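Local coordinates for sugar ABC transporter substrate-binding protein, BlMnBP1 (Bifidobacterium animalis subsp. lactis ATCC 27673, PDB 6I5R) that binds mannobiose and probably delivers beta-mannan-derived manno-oligosaccharides, as an extracellular solute-binding protein, to an ABC transporter for uptake, at residues I40-N45 / V75-D80; D85-R90 / D99-P104; Q92-S97 / I325-S330. All coordinates share one frame; numbering follows the deposited sequence.

Contact 1: residues I40-N45 / V75-D80; sequences ITFMNN and VKVQTD. With BMA (beta-D-mannopyranose), chain B.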
loop_
_atom_site.group_PDB
_atom_site.type_symbol
_atom_site.label_atom_id
_atom_site.label_comp_id
_atom_site.label_asym_id
_atom_site.label_seq_id
_atom_site.Cartn_x
_atom_site.Cartn_y
_atom_site.Cartn_z
ATOM N N ILE A 40 -3.004 24.974 -7.691
ATOM C CA ILE A 40 -2.137 24.011 -7.031
ATOM C C ILE A 40 -1.930 22.831 -7.959
ATOM O O ILE A 40 -2.809 22.475 -8.751
ATOM C CB ILE A 40 -2.729 23.581 -5.677
ATOM C CG1 ILE A 40 -4.110 22.970 -5.862
ATOM C CG2 ILE A 40 -2.812 24.841 -4.761
ATOM C CD1 ILE A 40 -4.725 22.389 -4.563
ATOM N N THR A 41 -0.740 22.239 -7.854
ATOM C CA THR A 41 -0.323 21.097 -8.647
ATOM C C THR A 41 -0.348 19.895 -7.717
ATOM O O THR A 41 0.297 19.909 -6.660
ATOM C CB THR A 41 1.054 21.314 -9.268
ATOM O OG1 THR A 41 0.943 22.339 -10.265
ATOM C CG2 THR A 41 1.545 20.042 -9.961
ATOM N N PHE A 42 -1.091 18.867 -8.121
ATOM C CA PHE A 42 -1.357 17.664 -7.332
ATOM C C PHE A 42 -0.709 16.497 -8.066
ATOM O O PHE A 42 -1.156 16.136 -9.150
ATOM C CB PHE A 42 -2.869 17.500 -7.182
ATOM C CG PHE A 42 -3.320 16.151 -6.655
ATOM C CD1 PHE A 42 -2.521 15.400 -5.820
ATOM C CD2 PHE A 42 -4.584 15.657 -6.991
ATOM C CE1 PHE A 42 -2.965 14.197 -5.341
ATOM C CE2 PHE A 42 -5.028 14.435 -6.505
ATOM C CZ PHE A 42 -4.209 13.710 -5.686
ATOM N N MET A 43 0.394 15.974 -7.521
ATOM C CA MET A 43 1.094 14.842 -8.124
ATOM C C MET A 43 0.558 13.549 -7.511
ATOM O O MET A 43 0.497 13.419 -6.286
ATOM C CB MET A 43 2.599 14.932 -7.871
ATOM C CG MET A 43 3.331 16.116 -8.486
ATOM S SD MET A 43 5.077 16.017 -7.969
ATOM C CE MET A 43 5.516 14.390 -8.510
ATOM N N ASN A 44 0.177 12.587 -8.344
ATOM C CA ASN A 44 -0.206 11.287 -7.783
ATOM C C ASN A 44 0.126 10.167 -8.763
ATOM O O ASN A 44 0.605 10.392 -9.877
ATOM C CB ASN A 44 -1.684 11.256 -7.358
ATOM C CG ASN A 44 -2.628 11.282 -8.519
ATOM O OD1 ASN A 44 -2.855 10.274 -9.170
ATOM N ND2 ASN A 44 -3.187 12.439 -8.787
ATOM N N ASN A 45 -0.131 8.933 -8.321
ATOM C CA ASN A 45 0.296 7.743 -9.048
ATOM C C ASN A 45 -0.781 7.171 -9.962
ATOM O O ASN A 45 -0.517 6.199 -10.676
ATOM C CB ASN A 45 0.696 6.652 -8.067
ATOM C CG ASN A 45 -0.445 6.269 -7.150
ATOM O OD1 ASN A 45 -1.075 7.114 -6.542
ATOM N ND2 ASN A 45 -0.731 4.982 -7.081
ATOM N N VAL A 75 -7.086 23.076 -9.632
ATOM C CA VAL A 75 -6.277 21.911 -9.311
ATOM C C VAL A 75 -5.751 21.309 -10.605
ATOM O O VAL A 75 -6.535 20.852 -11.444
ATOM C CB VAL A 75 -7.085 20.871 -8.528
ATOM C CG1 VAL A 75 -6.185 19.707 -8.131
ATOM C CG2 VAL A 75 -7.741 21.498 -7.310
ATOM N N LYS A 76 -4.428 21.276 -10.748
ATOM C CA LYS A 76 -3.782 20.669 -11.911
ATOM C C LYS A 76 -3.196 19.333 -11.495
ATOM O O LYS A 76 -2.378 19.289 -10.575
ATOM C CB LYS A 76 -2.675 21.563 -12.446
ATOM C CG LYS A 76 -3.187 22.862 -13.047
ATOM C CD LYS A 76 -2.026 23.775 -13.272
ATOM C CE LYS A 76 -1.032 23.143 -14.240
ATOM N NZ LYS A 76 -0.059 24.232 -14.564
ATOM N N VAL A 77 -3.586 18.266 -12.182
ATOM C CA VAL A 77 -3.164 16.913 -11.813
ATOM C C VAL A 77 -1.983 16.514 -12.678
ATOM O O VAL A 77 -2.031 16.654 -13.910
ATOM C CB VAL A 77 -4.308 15.900 -11.968
ATOM C CG1 VAL A 77 -3.864 14.534 -11.470
ATOM C CG2 VAL A 77 -5.509 16.352 -11.220
ATOM N N GLN A 78 -0.954 15.965 -12.047
ATOM C CA GLN A 78 0.173 15.353 -12.739
ATOM C C GLN A 78 0.345 13.911 -12.274
ATOM O O GLN A 78 0.460 13.652 -11.073
ATOM C CB GLN A 78 1.462 16.122 -12.469
ATOM C CG GLN A 78 1.444 17.572 -12.887
ATOM C CD GLN A 78 2.808 18.216 -12.716
ATOM O OE1 GLN A 78 3.690 17.656 -12.062
ATOM N NE2 GLN A 78 3.002 19.370 -13.323
ATOM N N THR A 79 0.382 12.982 -13.221
ATOM C CA THR A 79 0.539 11.574 -12.900
ATOM C C THR A 79 1.721 11.008 -13.661
ATOM O O THR A 79 1.967 11.390 -14.810
ATOM C CB THR A 79 -0.730 10.800 -13.234
ATOM O OG1 THR A 79 -1.059 10.991 -14.616
ATOM C CG2 THR A 79 -1.859 11.276 -12.371
ATOM N N ASP A 80 2.452 10.110 -13.008
ATOM C CA ASP A 80 3.637 9.456 -13.547
ATOM C C ASP A 80 3.520 7.946 -13.400
ATOM O O ASP A 80 3.120 7.452 -12.345
ATOM C CB ASP A 80 4.873 9.937 -12.794
ATOM C CG ASP A 80 5.472 11.187 -13.390
ATOM O OD1 ASP A 80 5.670 11.178 -14.622
ATOM O OD2 ASP A 80 5.762 12.167 -12.641
HETATM C C1 BMA B . -0.380 1.511 -8.194
HETATM C C2 BMA B . 1.023 1.660 -7.531
HETATM C C3 BMA B . 0.948 1.093 -6.148
HETATM C C4 BMA B . -0.269 1.615 -5.391
HETATM C C5 BMA B . -1.554 1.364 -6.181
HETATM C C6 BMA B . -2.768 1.944 -5.483
HETATM O O2 BMA B . 1.354 3.033 -7.331
HETATM O O3 BMA B . 2.121 1.366 -5.375
HETATM O O4 BMA B . -0.346 0.919 -4.174
HETATM O O5 BMA B . -1.420 2.023 -7.451
HETATM O O6 BMA B . -2.669 3.376 -5.404
HETATM O O HOH W 1 2.046 5.204 -11.294
#

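Contact 2: residues D85-R90 / D99-P104; sequences DSALTR and DIMMIP. With ZN (zinc ion), chain P.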
loop_
_atom_site.group_PDB
_atom_site.type_symbol
_atom_site.label_atom_id
_atom_site.label_comp_id
_atom_site.label_asym_id
_atom_site.label_seq_id
_atom_site.Cartn_x
_atom_site.Cartn_y
_atom_site.Cartn_z
ATOM N N ASP A 85 9.525 6.775 -7.910
ATOM C CA ASP A 85 10.830 7.317 -8.256
ATOM C C ASP A 85 10.730 8.792 -8.641
ATOM O O ASP A 85 11.532 9.614 -8.184
ATOM C CB ASP A 85 11.424 6.491 -9.395
ATOM C CG ASP A 85 11.800 5.046 -8.977
ATOM O OD1 ASP A 85 12.111 4.791 -7.789
ATOM O OD2 ASP A 85 11.822 4.145 -9.863
ATOM N N SER A 86 9.722 9.155 -9.432
ATOM C CA SER A 86 9.608 10.541 -9.879
ATOM C C SER A 86 9.193 11.481 -8.746
ATOM O O SER A 86 9.705 12.607 -8.656
ATOM C CB SER A 86 8.646 10.644 -11.061
ATOM O OG SER A 86 7.375 10.194 -10.711
ATOM N N ALA A 87 8.311 11.036 -7.844
ATOM C CA ALA A 87 7.997 11.838 -6.666
ATOM C C ALA A 87 9.226 12.068 -5.782
ATOM O O ALA A 87 9.409 13.163 -5.226
ATOM C CB ALA A 87 6.887 11.173 -5.852
ATOM N N LEU A 88 10.073 11.049 -5.607
ATOM C CA LEU A 88 11.220 11.268 -4.740
ATOM C C LEU A 88 12.192 12.240 -5.397
ATOM O O LEU A 88 12.752 13.130 -4.742
ATOM C CB LEU A 88 11.893 9.961 -4.403
ATOM C CG LEU A 88 12.771 10.059 -3.169
ATOM C CD1 LEU A 88 11.998 10.294 -1.900
ATOM C CD2 LEU A 88 13.544 8.759 -3.084
ATOM N N THR A 89 12.384 12.100 -6.699
ATOM C CA THR A 89 13.208 13.056 -7.427
ATOM C C THR A 89 12.705 14.486 -7.250
ATOM O O THR A 89 13.484 15.395 -6.928
ATOM C CB THR A 89 13.245 12.660 -8.896
ATOM O OG1 THR A 89 13.898 11.389 -9.027
ATOM C CG2 THR A 89 13.990 13.727 -9.711
ATOM N N ARG A 90 11.404 14.714 -7.428
ATOM C CA ARG A 90 10.897 16.074 -7.263
ATOM C C ARG A 90 11.077 16.549 -5.832
ATOM O O ARG A 90 11.415 17.713 -5.596
ATOM C CB ARG A 90 9.424 16.176 -7.667
ATOM C CG ARG A 90 9.199 15.872 -9.139
ATOM C CD ARG A 90 9.405 17.068 -10.068
ATOM N NE ARG A 90 8.375 18.078 -9.865
ATOM C CZ ARG A 90 7.178 18.076 -10.446
ATOM N NH1 ARG A 90 6.842 17.103 -11.280
ATOM N NH2 ARG A 90 6.309 19.053 -10.192
ATOM N N ASP A 99 2.534 21.140 -5.238
ATOM C CA ASP A 99 1.868 21.626 -4.039
ATOM C C ASP A 99 1.387 20.506 -3.142
ATOM O O ASP A 99 1.517 20.609 -1.921
ATOM C CB ASP A 99 0.690 22.503 -4.446
ATOM C CG ASP A 99 1.151 23.757 -5.191
ATOM O OD1 ASP A 99 1.700 24.673 -4.528
ATOM O OD2 ASP A 99 1.005 23.802 -6.433
ATOM N N ILE A 100 0.832 19.460 -3.735
ATOM C CA ILE A 100 0.484 18.222 -3.048
ATOM C C ILE A 100 1.102 17.072 -3.827
ATOM O O ILE A 100 0.990 17.041 -5.054
ATOM C CB ILE A 100 -1.034 17.991 -2.985
ATOM C CG1 ILE A 100 -1.761 19.089 -2.249
ATOM C CG2 ILE A 100 -1.338 16.611 -2.338
ATOM C CD1 ILE A 100 -3.213 19.124 -2.653
ATOM N N MET A 101 1.702 16.109 -3.118
ATOM C CA MET A 101 2.055 14.826 -3.716
ATOM C C MET A 101 1.648 13.703 -2.767
ATOM O O MET A 101 1.370 13.927 -1.582
ATOM C CB MET A 101 3.555 14.698 -4.036
ATOM C CG MET A 101 4.444 14.631 -2.841
ATOM S SD MET A 101 6.103 13.993 -3.196
ATOM C CE MET A 101 6.677 15.276 -4.352
ATOM N N MET A 102 1.605 12.482 -3.296
ATOM C CA MET A 102 1.490 11.319 -2.425
ATOM C C MET A 102 2.899 11.033 -1.904
ATOM O O MET A 102 3.851 10.908 -2.688
ATOM C CB MET A 102 0.892 10.119 -3.166
ATOM C CG MET A 102 -0.367 10.442 -3.932
ATOM S SD MET A 102 -1.635 11.435 -3.087
ATOM C CE MET A 102 -2.255 10.305 -1.819
ATOM N N ILE A 103 3.035 10.954 -0.590
ATOM C CA ILE A 103 4.336 10.863 0.052
ATOM C C ILE A 103 5.052 9.590 -0.385
ATOM O O ILE A 103 4.514 8.480 -0.236
ATOM C CB ILE A 103 4.199 10.891 1.578
ATOM C CG1 ILE A 103 3.574 12.208 2.007
ATOM C CG2 ILE A 103 5.538 10.650 2.216
ATOM C CD1 ILE A 103 3.094 12.245 3.412
ATOM N N PRO A 104 6.248 9.723 -0.956
ATOM C CA PRO A 104 7.035 8.563 -1.391
ATOM C C PRO A 104 7.842 7.998 -0.214
ATOM O O PRO A 104 7.470 8.196 0.933
ATOM C CB PRO A 104 7.952 9.141 -2.460
ATOM C CG PRO A 104 8.144 10.569 -2.008
ATOM C CD PRO A 104 6.844 10.999 -1.434
HETATM ZN ZN ZN P . 11.404 2.114 -9.759
HETATM O O HOH W 2 11.987 2.256 -8.012
HETATM O O HOH W 3 13.324 2.924 -9.773
#

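Contact 3: residues Q92-S97 / I325-S330; sequences QANNDS and INKNIS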
loop_
_atom_site.group_PDB
_atom_site.type_symbol
_atom_site.label_atom_id
_atom_site.label_comp_id
_atom_site.label_asym_id
_atom_site.label_seq_id
_atom_site.Cartn_x
_atom_site.Cartn_y
_atom_site.Cartn_z
ATOM N N GLN A 92 13.484 15.759 -3.810
ATOM C CA GLN A 92 14.876 16.109 -3.549
ATOM C C GLN A 92 15.352 17.345 -4.305
ATOM O O GLN A 92 16.449 17.839 -4.034
ATOM C CB GLN A 92 15.773 14.913 -3.870
ATOM C CG GLN A 92 15.328 13.704 -3.068
ATOM C CD GLN A 92 15.943 12.413 -3.529
ATOM O OE1 GLN A 92 16.383 12.289 -4.687
ATOM N NE2 GLN A 92 15.975 11.424 -2.637
ATOM N N ALA A 93 14.575 17.846 -5.246
ATOM C CA ALA A 93 14.858 19.123 -5.883
ATOM C C ALA A 93 14.511 20.308 -4.981
ATOM O O ALA A 93 14.972 21.422 -5.234
ATOM C CB ALA A 93 14.073 19.234 -7.188
ATOM N N ASN A 94 13.685 20.098 -3.966
ATOM C CA ASN A 94 13.446 21.080 -2.913
ATOM C C ASN A 94 13.032 22.448 -3.456
ATOM O O ASN A 94 13.640 23.479 -3.138
ATOM C CB ASN A 94 14.688 21.241 -2.031
ATOM C CG ASN A 94 14.409 22.015 -0.757
ATOM O OD1 ASN A 94 13.279 22.068 -0.272
ATOM N ND2 ASN A 94 15.446 22.618 -0.198
ATOM N N ASN A 95 11.955 22.460 -4.232
ATOM C CA ASN A 95 11.478 23.674 -4.879
ATOM C C ASN A 95 9.966 23.792 -4.667
ATOM O O ASN A 95 9.372 23.163 -3.779
ATOM C CB ASN A 95 11.970 23.663 -6.340
ATOM C CG ASN A 95 11.409 22.521 -7.161
ATOM O OD1 ASN A 95 10.355 21.980 -6.861
ATOM N ND2 ASN A 95 12.129 22.150 -8.221
ATOM N N ASP A 96 9.313 24.628 -5.473
ATOM C CA ASP A 96 7.885 24.888 -5.329
ATOM C C ASP A 96 7.095 24.430 -6.556
ATOM O O ASP A 96 6.011 24.944 -6.834
ATOM C CB ASP A 96 7.633 26.371 -5.037
ATOM C CG ASP A 96 8.184 27.285 -6.109
ATOM O OD1 ASP A 96 8.690 26.768 -7.115
ATOM O OD2 ASP A 96 8.097 28.538 -5.973
ATOM N N SER A 97 7.607 23.441 -7.276
ATOM C CA SER A 97 6.976 22.973 -8.513
ATOM C C SER A 97 5.816 22.023 -8.296
ATOM O O SER A 97 5.264 21.519 -9.269
ATOM C CB SER A 97 8.000 22.256 -9.374
ATOM O OG SER A 97 8.434 21.079 -8.724
ATOM N N ILE A 325 1.854 18.029 1.713
ATOM C CA ILE A 325 1.857 19.392 1.185
ATOM C C ILE A 325 3.265 19.962 1.284
ATOM O O ILE A 325 3.930 19.839 2.319
ATOM C CB ILE A 325 0.860 20.294 1.939
ATOM C CG1 ILE A 325 -0.565 19.765 1.750
ATOM C CG2 ILE A 325 0.926 21.719 1.444
ATOM C CD1 ILE A 325 -1.563 20.319 2.701
ATOM N N ASN A 326 3.694 20.622 0.208
ATOM C CA ASN A 326 5.051 21.148 0.078
ATOM C C ASN A 326 5.274 22.325 1.033
ATOM O O ASN A 326 4.620 23.367 0.898
ATOM C CB ASN A 326 5.257 21.576 -1.381
ATOM C CG ASN A 326 6.687 21.937 -1.717
ATOM O OD1 ASN A 326 7.542 22.023 -0.856
ATOM N ND2 ASN A 326 6.937 22.179 -3.009
ATOM N N LYS A 327 6.194 22.194 1.962
ATOM C CA LYS A 327 6.419 23.311 2.843
ATOM C C LYS A 327 7.007 24.533 2.126
ATOM O O LYS A 327 6.976 25.613 2.652
ATOM C CB LYS A 327 7.349 22.922 3.976
ATOM C CG LYS A 327 8.625 22.356 3.500
ATOM C CD LYS A 327 9.503 23.416 2.940
ATOM C CE LYS A 327 10.953 23.093 3.125
ATOM N NZ LYS A 327 11.715 24.333 3.427
ATOM N N ASN A 328 7.541 24.344 0.933
ATOM C CA ASN A 328 8.187 25.458 0.241
ATOM C C ASN A 328 7.200 26.437 -0.379
ATOM O O ASN A 328 7.606 27.521 -0.815
ATOM C CB ASN A 328 9.095 24.943 -0.870
ATOM C CG ASN A 328 10.286 24.183 -0.350
ATOM O OD1 ASN A 328 10.785 24.467 0.717
ATOM N ND2 ASN A 328 10.781 23.245 -1.141
ATOM N N ILE A 329 5.930 26.079 -0.485
ATOM C CA ILE A 329 5.025 26.923 -1.247
ATOM C C ILE A 329 4.439 28.025 -0.370
ATOM O O ILE A 329 4.576 28.009 0.861
ATOM C CB ILE A 329 3.913 26.091 -1.914
ATOM C CG1 ILE A 329 2.889 25.613 -0.868
ATOM C CG2 ILE A 329 4.519 24.933 -2.707
ATOM C CD1 ILE A 329 1.918 24.616 -1.398
ATOM N N SER A 330 3.789 28.987 -1.016
ATOM C CA SER A 330 3.261 30.178 -0.342
ATOM C C SER A 330 2.188 29.791 0.667
ATOM O O SER A 330 1.617 28.698 0.606
ATOM C CB SER A 330 2.669 31.143 -1.373
ATOM O OG SER A 330 1.450 30.646 -1.913
HETATM O O HOH W 4 13.569 25.123 0.990
#

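Contact 1: residues I40-N45 / V75-D80
Strands 38-44 and 73-79 are the two parallel strands of a beta-alpha-beta unit, joined through helix 59-69, and I40-N45 meets V75-D80 along most of their length. The backbones exchange four hydrogen bonds, all at the even-numbered residues I40, F42, N44, K76 and Q78. K76 N donates to I40 O at 2.8 Å, almost straight, and N44 N donates to Q78 O at 2.9 Å. On one face, CD1 of I40 lies alongside CG2 of V75, and the F42 ring carries ND2 of N44 over one face, 3.5 Å above its plane and toward the rim. The amide of N44 also meets CG1 of V77, while its OD1 is held by the backbone of R46. T41, M43 and Q78 share the other face. With CG anti to its carbonyl carbon (chi1 -59°) and the chain extended beyond, Q78 lays its amide across CG2 of T41, 3.5 Å from CD, and its OE1 is bonded by R90. Shortening Q78 to an alanine is likely to leave the T41 methyl without its cover and R90 NH1 without this acceptor. Where the strands end, a water bridges the carbonyls of N45 and D80, and ND2 of N45 donates to O2 and O6 of the mannose, at 2.9 and 3.0 Å. Binding sugar at the C-terminal end of a parallel strand is the arrangement of periplasmic-binding-protein-type folds.

Contact 2: residues D85-R90 / D99-P104
M101 turns its CG between its own backbone N and carbonyl carbon (chi1 68°) and then bends at chi3, which folds the thioether against A87 on the helix. L88 has its CG anti to the backbone N (chi1 -161°), and this carries CD1 down to the ring of P104. The methyl of A87 points toward segment 99-104 and meets M101 and P104 side by side, at the centre of the contact. CB of A87 stands 4.0 Å from SD of M101 and 4.1 Å from CG of P104, and the terminal CE of M101 rests 3.6 Å from the carbonyl oxygen of A87. P104 CG is at the same time met by CD1 of L88 at 3.9 Å, the two side chains crossing at a slant. The contact is carried by apolar side chains and has no hydrogen bond between the segments. Y83 and L91 of the same helix extend the cover over M101.

R90 adds its CB near the methyl of M101, while its guanidinium is occupied elsewhere, by Q78 through NH1 and by S97 through NE. On the helix itself, D85 O accepts from both T89 N and T89 OG1, which reach it from opposite faces of its plane. The side chain of D85 turns away from the strand, and its OD2 binds a zinc ion at 2.1 Å, together with two waters. That metal lies toward the N-terminal end of the helix, removed from the M101 packing. The N-to-C directions of helix 85-90 and strand 100-102 are 137° apart, and their axes come within 9.5 Å. Helix 83-93 thus packs on a face of the sheet over the inner strand 100-102, as in the alpha/beta lobes of solute-binding proteins.

Contact 3: residues Q92-S97 / I325-S330
N328 and N326 reach from one loop to grip the carbonyl oxygen of N95, and this is the close-knit part of the contact. ND2 of N326 comes to N95 O at 2.7 Å, in the carbonyl plane and on a lone pair, whereas ND2 of N328 approaches the same oxygen at 3.0 Å from above that plane. The second hydrogen of N328 ND2 goes to OD1 of N94, 2.9 Å away and nearly straight, again from above the acceptor's plane. One amide nitrogen thus spends both protons on neighbouring residues, and the amides of N94 and N328 are turned 48° apart. N94 presents its oxygen because CG is anti to the backbone N (chi1 -168°), on a residue with positive phi just after helix 83-93. Each loop contains an Asx turn: N326 OD1 takes N328 N inside a type I turn that runs from N326 to I329, and N95 OD1 takes both N and OG of S97. N326 ND2 also donates to the carbonyl of W98. The loop of N326 links strand 314-325 to helix 331-346, which S330 caps at its N-terminus.

Beyond the amides the contact thins out. CB of D96 only grazes CG2 of I329, at 4.1 Å, and on the outer side a water donates to N328 OD1 and receives a weak bond from N94 ND2, near the amino group of K327.

How the contacts relate
Contacts 1 and 2 share one sheet, strands 38-44 and 100-102 being neighbours in it, while contacts 2 and 3 both use helix 83-93. Contact 2 is buried and apolar; contact 1 is partly buried, with main-chain bonding between its strands and a sugar at their end; contact 3 is nearer the surface and rests on asparagine amides. D99 ties all three together: OD2 takes the backbone N of T41 and its carbonyl takes that of N326. R90 of contact 2 also reaches contacts 1 and 3. Contact 3 joins the segments farthest apart in sequence, 228 residues at their closest ends, against 30 and 9 for contacts 1 and 2.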